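Local structure of glycosyl transferase (5TZJ) at residues Met1-Thr9 with Leu23-Glu34. The protein is a glycosyl transferase whose N-terminal part belongs to family 2, modelled here with uridine-diphosphate-N-acetylglucosamine bound. Sequence-based numbering, arbitrary orientation.
Sequences MKFSVIVPT and LAKQDFPKTEFE. With UD1 (uridine-diphosphate-N-acetylglucosamine), chain C.
Met1 lies across Glu32 and the start of strand 33-39. Its CG sits 3.3 Å from Glu32 O, and a bend at the last torsion leaves SD over the Phe33 carbonyl carbon and Glu34 CB. A water joins the Met1 amino group, weakly, to Glu32 OE1. At Lys2 the backbone N donates to Glu32 O at 2.8 Å. The same oxygen takes a second, weak bond from Phe3 N. The Lys2 ammonium leads away to a salt bridge with Asp109.

Phe3 and Phe33 face each other as a parallel bridge, with CB atoms 3.9 Å apart. The Phe3 ring turns its edge toward the face of Phe28 in an offset edge-to-face stack, planes at 66°. Phe28 swings its ring away from its own N (chi1 -170°), which brings CE2 and CZ to Phe3 CD2 and CE2. Phe3 O accepts Glu34 N.

Ser4 points to the opposite side of the sheet, where its OG donates to Glu34 OE2 at 2.8 Å. It meets the anti side of the carboxylate, 23° out of plane. Ser4 OG is also hydrogen-bonded to Gly84 N. The carboxylate is further gripped by Lys60, in a salt bridge through OE1, and by Glu83 N at OE2. Val5 N continues the ladder with a nearly straight bond to Glu34 O, and Val5 bonds on to Val36. The Val5 methyls divide: CG1 packs on Leu23 CD1 at 3.9 Å, CG2 on the Phe33 ring. Pro8 O accepts O3B of UD1.

This beta-alpha-beta unit opens the Rossmann-like sheet of the GT-A fold and carries Pro8 and Thr9 to UD1. Strand 3-9 lies between 33-39 and 86-89, parallel to both, and helix 16-24 makes the crossover. Helix 100-111 packs against Phe3, Phe28 and Phe33; helix 72-81 meets Ile6 and Pro8.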
ATOM      1  N   MET A   1      23.815  -7.308  12.196  1.00 58.29           N
ATOM      2  CA  MET A   1      22.463  -7.771  12.497  1.00 57.10           C
ATOM      3  C   MET A   1      21.634  -7.901  11.221  1.00 49.97           C
ATOM      4  O   MET A   1      21.619  -6.990  10.396  1.00 46.60           O
ATOM      5  CB  MET A   1      21.782  -6.821  13.459  1.00 63.54           C
ATOM      6  CG  MET A   1      20.766  -7.527  14.307  1.00 71.02           C
ATOM      7  SD  MET A   1      20.360  -6.602  15.786  1.00 75.94           S
ATOM      8  CE  MET A   1      21.917  -5.791  16.178  1.00 77.52           C
ATOM      9  N   LYS A   2      20.946  -9.037  11.078  1.00 45.58           N
ATOM     10  CA  LYS A   2      20.254  -9.327   9.827  1.00 45.13           C
ATOM     11  C   LYS A   2      19.001  -8.475   9.680  1.00 42.51           C
ATOM     12  O   LYS A   2      18.812  -7.806   8.657  1.00 42.60           O
ATOM     13  CB  LYS A   2      19.897 -10.805   9.741  1.00 47.21           C
ATOM     14  CG  LYS A   2      19.461 -11.227   8.306  1.00 49.80           C
ATOM     15  CD  LYS A   2      20.554 -10.985   7.284  1.00 52.16           C
ATOM     16  CE  LYS A   2      20.617 -12.145   6.288  1.00 56.73           C
ATOM     17  NZ  LYS A   2      21.746 -12.014   5.330  1.00 59.14           N
ATOM     18  N   PHE A   3      18.139  -8.468  10.695  1.00 41.01           N
ATOM     19  CA  PHE A   3      16.825  -7.845  10.551  1.00 38.88           C
ATOM     20  C   PHE A   3      16.581  -6.798  11.626  1.00 37.82           C
ATOM     21  O   PHE A   3      17.067  -6.898  12.764  1.00 42.50           O
ATOM     22  CB  PHE A   3      15.703  -8.895  10.621  1.00 38.63           C
ATOM     23  CG  PHE A   3      15.743  -9.918   9.505  1.00 40.41           C
ATOM     24  CD1 PHE A   3      15.241  -9.603   8.228  1.00 41.37           C
ATOM     25  CD2 PHE A   3      16.247 -11.198   9.733  1.00 45.76           C
ATOM     26  CE1 PHE A   3      15.265 -10.550   7.196  1.00 41.34           C
ATOM     27  CE2 PHE A   3      16.273 -12.159   8.719  1.00 45.33           C
ATOM     28  CZ  PHE A   3      15.798 -11.847   7.453  1.00 45.76           C
ATOM     29  N   SER A   4      15.781  -5.798  11.282  1.00 36.11           N
ATOM     30  CA  SER A   4      15.172  -4.965  12.292  1.00 39.28           C
ATOM     31  C   SER A   4      13.678  -5.100  12.082  1.00 38.02           C
ATOM     32  O   SER A   4      13.176  -4.778  10.995  1.00 35.85           O
ATOM     33  CB  SER A   4      15.621  -3.506  12.188  1.00 42.69           C
ATOM     34  OG  SER A   4      17.023  -3.373  12.277  1.00 43.62           O
ATOM     35  N   VAL A   5      12.981  -5.629  13.084  1.00 37.14           N
ATOM     36  CA  VAL A   5      11.525  -5.734  13.026  1.00 38.36           C
ATOM     37  C   VAL A   5      10.932  -4.446  13.589  1.00 38.20           C
ATOM     38  O   VAL A   5      11.121  -4.135  14.776  1.00 31.63           O
ATOM     39  CB  VAL A   5      11.040  -6.950  13.819  1.00 38.28           C
ATOM     40  CG1 VAL A   5       9.522  -7.056  13.706  1.00 32.76           C
ATOM     41  CG2 VAL A   5      11.767  -8.202  13.304  1.00 39.46           C
ATOM     42  N   ILE A   6      10.215  -3.693  12.761  1.00 30.08           N
ATOM     43  CA  ILE A   6       9.752  -2.364  13.170  1.00 29.00           C
ATOM     44  C   ILE A   6       8.255  -2.430  13.470  1.00 33.98           C
ATOM     45  O   ILE A   6       7.455  -2.802  12.602  1.00 32.81           O
ATOM     46  CB  ILE A   6      10.087  -1.311  12.100  1.00 28.33           C
ATOM     47  CG1 ILE A   6      11.605  -1.035  12.123  1.00 38.50           C
ATOM     48  CG2 ILE A   6       9.217  -0.034  12.285  1.00 27.15           C
ATOM     49  CD1 ILE A   6      12.120  -0.176  10.990  1.00 38.73           C
ATOM     50  N   VAL A   7       7.877  -2.015  14.677  1.00 32.69           N
ATOM     51  CA  VAL A   7       6.525  -2.136  15.217  1.00 32.51           C
ATOM     52  C   VAL A   7       6.076  -0.777  15.720  1.00 30.74           C
ATOM     53  O   VAL A   7       6.540  -0.332  16.777  1.00 27.82           O
ATOM     54  CB  VAL A   7       6.470  -3.146  16.382  1.00 35.53           C
ATOM     55  CG1 VAL A   7       5.019  -3.276  16.907  1.00 35.25           C
ATOM     56  CG2 VAL A   7       7.048  -4.491  15.945  1.00 30.41           C
ATOM     57  N   PRO A   8       5.200  -0.075  15.012  1.00 28.32           N
ATOM     58  CA  PRO A   8       4.583   1.120  15.611  1.00 26.63           C
ATOM     59  C   PRO A   8       3.453   0.672  16.526  1.00 27.02           C
ATOM     60  O   PRO A   8       2.663  -0.193  16.153  1.00 29.68           O
ATOM     61  CB  PRO A   8       4.049   1.904  14.400  1.00 24.92           C
ATOM     62  CG  PRO A   8       3.690   0.734  13.310  1.00 25.12           C
ATOM     63  CD  PRO A   8       4.734  -0.393  13.666  1.00 26.00           C
ATOM     64  N   THR A   9       3.354   1.249  17.729  1.00 26.90           N
ATOM     65  CA  THR A   9       2.254   0.872  18.622  1.00 28.92           C
ATOM     66  C   THR A   9       1.401   2.084  19.006  1.00 29.34           C
ATOM     67  O   THR A   9       1.902   3.217  19.087  1.00 27.81           O
ATOM     68  CB  THR A   9       2.768   0.198  19.915  1.00 29.59           C
ATOM     69  OG1 THR A   9       3.577   1.125  20.653  1.00 30.52           O
ATOM     70  CG2 THR A   9       3.613  -1.046  19.581  1.00 30.29           C
ATOM     71  N   LEU A  23       7.641 -13.023  17.771  1.00 42.48           N
ATOM     72  CA  LEU A  23       9.043 -12.619  17.652  1.00 42.33           C
ATOM     73  C   LEU A  23       9.953 -13.438  18.579  1.00 45.31           C
ATOM     74  O   LEU A  23      11.056 -13.848  18.183  1.00 45.19           O
ATOM     75  CB  LEU A  23       9.158 -11.116  17.929  1.00 41.72           C
ATOM     76  CG  LEU A  23       8.320 -10.267  16.937  1.00 41.19           C
ATOM     77  CD1 LEU A  23       8.567  -8.764  17.062  1.00 43.49           C
ATOM     78  CD2 LEU A  23       8.650 -10.694  15.537  1.00 37.69           C
ATOM     79  N   ALA A  24       9.517 -13.700  19.814  1.00 43.98           N
ATOM     80  CA  ALA A  24      10.374 -14.478  20.709  1.00 50.19           C
ATOM     81  C   ALA A  24      10.423 -15.958  20.328  1.00 51.94           C
ATOM     82  O   ALA A  24      11.392 -16.643  20.680  1.00 53.53           O
ATOM     83  CB  ALA A  24       9.915 -14.304  22.163  1.00 47.19           C
ATOM     84  N   LYS A  25       9.406 -16.469  19.631  1.00 50.93           N
ATOM     85  CA  LYS A  25       9.384 -17.847  19.143  1.00 52.58           C
ATOM     86  C   LYS A  25      10.058 -18.027  17.782  1.00 53.48           C
ATOM     87  O   LYS A  25      10.008 -19.134  17.241  1.00 50.68           O
ATOM     88  CB  LYS A  25       7.939 -18.366  19.042  1.00 56.00           C
ATOM     89  CG  LYS A  25       7.150 -18.416  20.345  1.00 58.96           C
ATOM     90  CD  LYS A  25       7.105 -19.797  20.959  1.00 66.43           C
ATOM     91  CE  LYS A  25       6.617 -19.746  22.418  1.00 69.85           C
ATOM     92  NZ  LYS A  25       5.464 -18.801  22.549  1.00 71.02           N
ATOM     93  N   GLN A  26      10.654 -16.978  17.197  1.00 51.91           N
ATOM     94  CA  GLN A  26      11.407 -17.157  15.958  1.00 51.25           C
ATOM     95  C   GLN A  26      12.476 -18.229  16.139  1.00 54.31           C
ATOM     96  O   GLN A  26      13.264 -18.190  17.101  1.00 50.57           O
ATOM     97  CB  GLN A  26      12.056 -15.851  15.510  1.00 48.68           C
ATOM     98  CG  GLN A  26      11.058 -14.796  14.983  1.00 43.14           C
ATOM     99  CD  GLN A  26      10.263 -15.302  13.786  1.00 44.32           C
ATOM    100  OE1 GLN A  26      10.813 -15.502  12.705  1.00 44.01           O
ATOM    101  NE2 GLN A  26       8.962 -15.497  13.975  1.00 43.21           N
ATOM    102  N   ASP A  27      12.485 -19.200  15.221  1.00 54.42           N
ATOM    103  CA  ASP A  27      13.569 -20.183  15.180  1.00 60.32           C
ATOM    104  C   ASP A  27      14.673 -19.622  14.286  1.00 56.08           C
ATOM    105  O   ASP A  27      14.992 -20.103  13.199  1.00 59.46           O
ATOM    106  CB  ASP A  27      13.061 -21.570  14.772  1.00 67.54           C
ATOM    107  CG  ASP A  27      12.650 -21.684  13.317  1.00 74.55           C
ATOM    108  OD1 ASP A  27      12.655 -22.844  12.820  1.00 76.44           O
ATOM    109  OD2 ASP A  27      12.323 -20.655  12.674  1.00 76.26           O
ATOM    110  N   PHE A  28      15.262 -18.557  14.809  1.00 52.49           N
ATOM    111  CA  PHE A  28      16.251 -17.684  14.220  1.00 53.10           C
ATOM    112  C   PHE A  28      16.968 -17.074  15.410  1.00 56.97           C
ATOM    113  O   PHE A  28      16.308 -16.804  16.427  1.00 58.75           O
ATOM    114  CB  PHE A  28      15.588 -16.594  13.361  1.00 49.70           C
ATOM    115  CG  PHE A  28      16.556 -15.818  12.533  1.00 50.64           C
ATOM    116  CD1 PHE A  28      17.156 -16.406  11.431  1.00 49.10           C
ATOM    117  CD2 PHE A  28      16.892 -14.507  12.868  1.00 51.40           C
ATOM    118  CE1 PHE A  28      18.068 -15.705  10.664  1.00 49.04           C
ATOM    119  CE2 PHE A  28      17.804 -13.794  12.107  1.00 46.42           C
ATOM    120  CZ  PHE A  28      18.399 -14.402  11.001  1.00 47.73           C
ATOM    121  N   PRO A  29      18.284 -16.846  15.343  1.00 58.59           N
ATOM    122  CA  PRO A  29      19.001 -16.328  16.522  1.00 58.23           C
ATOM    123  C   PRO A  29      18.544 -14.926  16.914  1.00 55.38           C
ATOM    124  O   PRO A  29      18.422 -14.032  16.066  1.00 52.65           O
ATOM    125  CB  PRO A  29      20.474 -16.343  16.081  1.00 61.27           C
ATOM    126  CG  PRO A  29      20.533 -17.223  14.864  1.00 61.57           C
ATOM    127  CD  PRO A  29      19.191 -17.041  14.201  1.00 59.76           C
ATOM    128  N   LYS A  30      18.280 -14.744  18.220  1.00 53.37           N
ATOM    129  CA  LYS A  30      17.852 -13.458  18.768  1.00 54.60           C
ATOM    130  C   LYS A  30      18.960 -12.415  18.704  1.00 58.28           C
ATOM    131  O   LYS A  30      18.673 -11.211  18.675  1.00 57.00           O
ATOM    132  CB  LYS A  30      17.389 -13.610  20.227  1.00 58.04           C
ATOM    133  CG  LYS A  30      15.916 -13.959  20.396  1.00 59.24           C
ATOM    134  CD  LYS A  30      15.589 -15.257  19.646  1.00 63.52           C
ATOM    135  CE  LYS A  30      14.226 -15.783  20.005  1.00 65.34           C
ATOM    136  NZ  LYS A  30      14.121 -15.946  21.484  1.00 69.92           N
ATOM    137  N   THR A  31      20.209 -12.866  18.693  1.00 51.37           N
ATOM    138  CA  THR A  31      21.369 -12.030  18.434  1.00 51.94           C
ATOM    139  C   THR A  31      21.397 -11.453  17.028  1.00 50.94           C
ATOM    140  O   THR A  31      22.161 -10.518  16.775  1.00 51.75           O
ATOM    141  CB  THR A  31      22.632 -12.874  18.636  1.00 67.70           C
ATOM    142  OG1 THR A  31      23.769 -12.164  18.139  1.00 73.46           O
ATOM    143  CG2 THR A  31      22.503 -14.163  17.866  1.00 60.52           C
ATOM    144  N   GLU A  32      20.639 -12.020  16.093  1.00 50.79           N
ATOM    145  CA  GLU A  32      20.714 -11.598  14.701  1.00 51.34           C
ATOM    146  C   GLU A  32      19.553 -10.707  14.284  1.00 51.55           C
ATOM    147  O   GLU A  32      19.463 -10.335  13.104  1.00 44.85           O
ATOM    148  CB  GLU A  32      20.797 -12.820  13.782  1.00 53.92           C
ATOM    149  CG  GLU A  32      22.215 -13.382  13.704  1.00 63.05           C
ATOM    150  CD  GLU A  32      23.207 -12.314  13.251  1.00 69.51           C
ATOM    151  OE1 GLU A  32      24.132 -12.004  14.024  1.00 71.20           O
ATOM    152  OE2 GLU A  32      23.035 -11.758  12.128  1.00 71.72           O
ATOM    153  N   PHE A  33      18.648 -10.379  15.196  1.00 44.57           N
ATOM    154  CA  PHE A  33      17.629  -9.398  14.849  1.00 47.15           C
ATOM    155  C   PHE A  33      17.349  -8.545  16.075  1.00 41.67           C
ATOM    156  O   PHE A  33      17.799  -8.840  17.194  1.00 43.12           O
ATOM    157  CB  PHE A  33      16.345 -10.041  14.271  1.00 41.17           C
ATOM    158  CG  PHE A  33      15.505 -10.825  15.261  1.00 41.54           C
ATOM    159  CD1 PHE A  33      15.810 -12.138  15.563  1.00 44.80           C
ATOM    160  CD2 PHE A  33      14.387 -10.269  15.852  1.00 43.43           C
ATOM    161  CE1 PHE A  33      15.026 -12.866  16.448  1.00 48.30           C
ATOM    162  CE2 PHE A  33      13.593 -11.001  16.733  1.00 40.80           C
ATOM    163  CZ  PHE A  33      13.916 -12.303  17.019  1.00 42.74           C
ATOM    164  N   GLU A  34      16.677  -7.432  15.825  1.00 39.79           N
ATOM    165  CA  GLU A  34      16.279  -6.502  16.856  1.00 39.15           C
ATOM    166  C   GLU A  34      14.826  -6.149  16.593  1.00 45.71           C
ATOM    167  O   GLU A  34      14.352  -6.276  15.457  1.00 40.00           O
ATOM    168  CB  GLU A  34      17.141  -5.235  16.839  1.00 44.30           C
ATOM    169  CG  GLU A  34      16.879  -4.296  15.651  1.00 42.12           C
ATOM    170  CD  GLU A  34      17.773  -3.071  15.689  1.00 44.50           C
ATOM    171  OE1 GLU A  34      18.489  -2.896  16.697  1.00 43.39           O
ATOM    172  OE2 GLU A  34      17.784  -2.285  14.720  1.00 43.79           O
TER
HETATM  173  C1' UD1 C 401      -3.479  -1.379   7.355  1.00 53.83           C
HETATM  174  C2' UD1 C 401      -2.067  -1.729   6.902  1.00 53.20           C
HETATM  175  C3' UD1 C 401      -1.137  -0.932   7.754  1.00 49.49           C
HETATM  176  C4' UD1 C 401      -1.267   0.483   7.308  1.00 45.50           C
HETATM  177  C5' UD1 C 401      -2.640   0.983   7.761  1.00 47.92           C
HETATM  178  C6' UD1 C 401      -2.863   2.399   7.315  1.00 46.01           C
HETATM  179  C7' UD1 C 401      -2.108  -4.024   5.886  1.00 51.57           C
HETATM  180  C8' UD1 C 401      -2.680  -3.408   4.621  1.00 52.02           C
HETATM  181  N2' UD1 C 401      -1.820  -3.192   7.026  1.00 51.45           N
HETATM  182  O1' UD1 C 401      -3.594  -1.839   8.651  1.00 51.77           O
HETATM  183  O3' UD1 C 401       0.231  -1.427   7.698  1.00 47.84           O
HETATM  184  O4' UD1 C 401      -0.225   1.262   7.860  1.00 46.38           O
HETATM  185  O5' UD1 C 401      -3.713   0.110   7.208  1.00 53.01           O
HETATM  186  O6' UD1 C 401      -2.436   2.549   5.983  1.00 43.70           O
HETATM  187  O7' UD1 C 401      -1.913  -5.184   5.965  1.00 53.41           O
HETATM  188  N1  UD1 C 401      -0.553   3.154  14.782  1.00 32.82           N
HETATM  189  C2  UD1 C 401       0.368   4.218  15.273  1.00 30.65           C
HETATM  190  N3  UD1 C 401      -0.144   5.594  15.564  1.00 27.32           N
HETATM  191  C4  UD1 C 401      -1.559   5.875  15.344  1.00 31.60           C
HETATM  192  C5  UD1 C 401      -2.477   4.809  14.824  1.00 33.91           C
HETATM  193  C6  UD1 C 401      -1.956   3.450  14.542  1.00 35.71           C
HETATM  194  O2  UD1 C 401       1.501   3.967  15.441  1.00 30.50           O
HETATM  195  O4  UD1 C 401      -1.967   6.966  15.576  1.00 28.67           O
HETATM  196  C1B UD1 C 401      -0.006   1.861  14.460  1.00 34.79           C
HETATM  197  C2B UD1 C 401      -0.878   0.599  15.001  1.00 33.95           C
HETATM  198  O2' UD1 C 401      -0.540   0.356  16.424  1.00 31.68           O
HETATM  199  C3B UD1 C 401      -0.559  -0.394  14.172  1.00 30.75           C
HETATM  200  C4B UD1 C 401      -0.230   0.271  12.820  1.00 34.18           C
HETATM  201  O4B UD1 C 401      -0.002   1.761  13.132  1.00 33.51           O
HETATM  202  O3B UD1 C 401       0.709  -1.087  14.599  1.00 30.57           O
HETATM  203  C5B UD1 C 401      -1.270   0.195  11.847  1.00 36.94           C
HETATM  204  O5B UD1 C 401      -2.431   0.798  12.349  1.00 36.07           O
HETATM  205  PA  UD1 C 401      -3.815  -0.098  12.268  1.00 42.78           P
HETATM  206  O1A UD1 C 401      -4.895   0.537  13.105  1.00 41.20           O
HETATM  207  O2A UD1 C 401      -3.531  -1.524  12.706  1.00 42.52           O
HETATM  208  O3A UD1 C 401      -4.187  -0.083  10.643  1.00 48.33           O
HETATM  209  PB  UD1 C 401      -4.755  -1.328   9.713  1.00 48.63           P
HETATM  210  O1B UD1 C 401      -5.201  -2.535  10.508  1.00 48.78           O
HETATM  211  O2B UD1 C 401      -5.967  -0.665   9.078  1.00 47.96           O
HETATM  212  O   HOH W   1      24.712  -9.225  14.610  1.00 50.72           O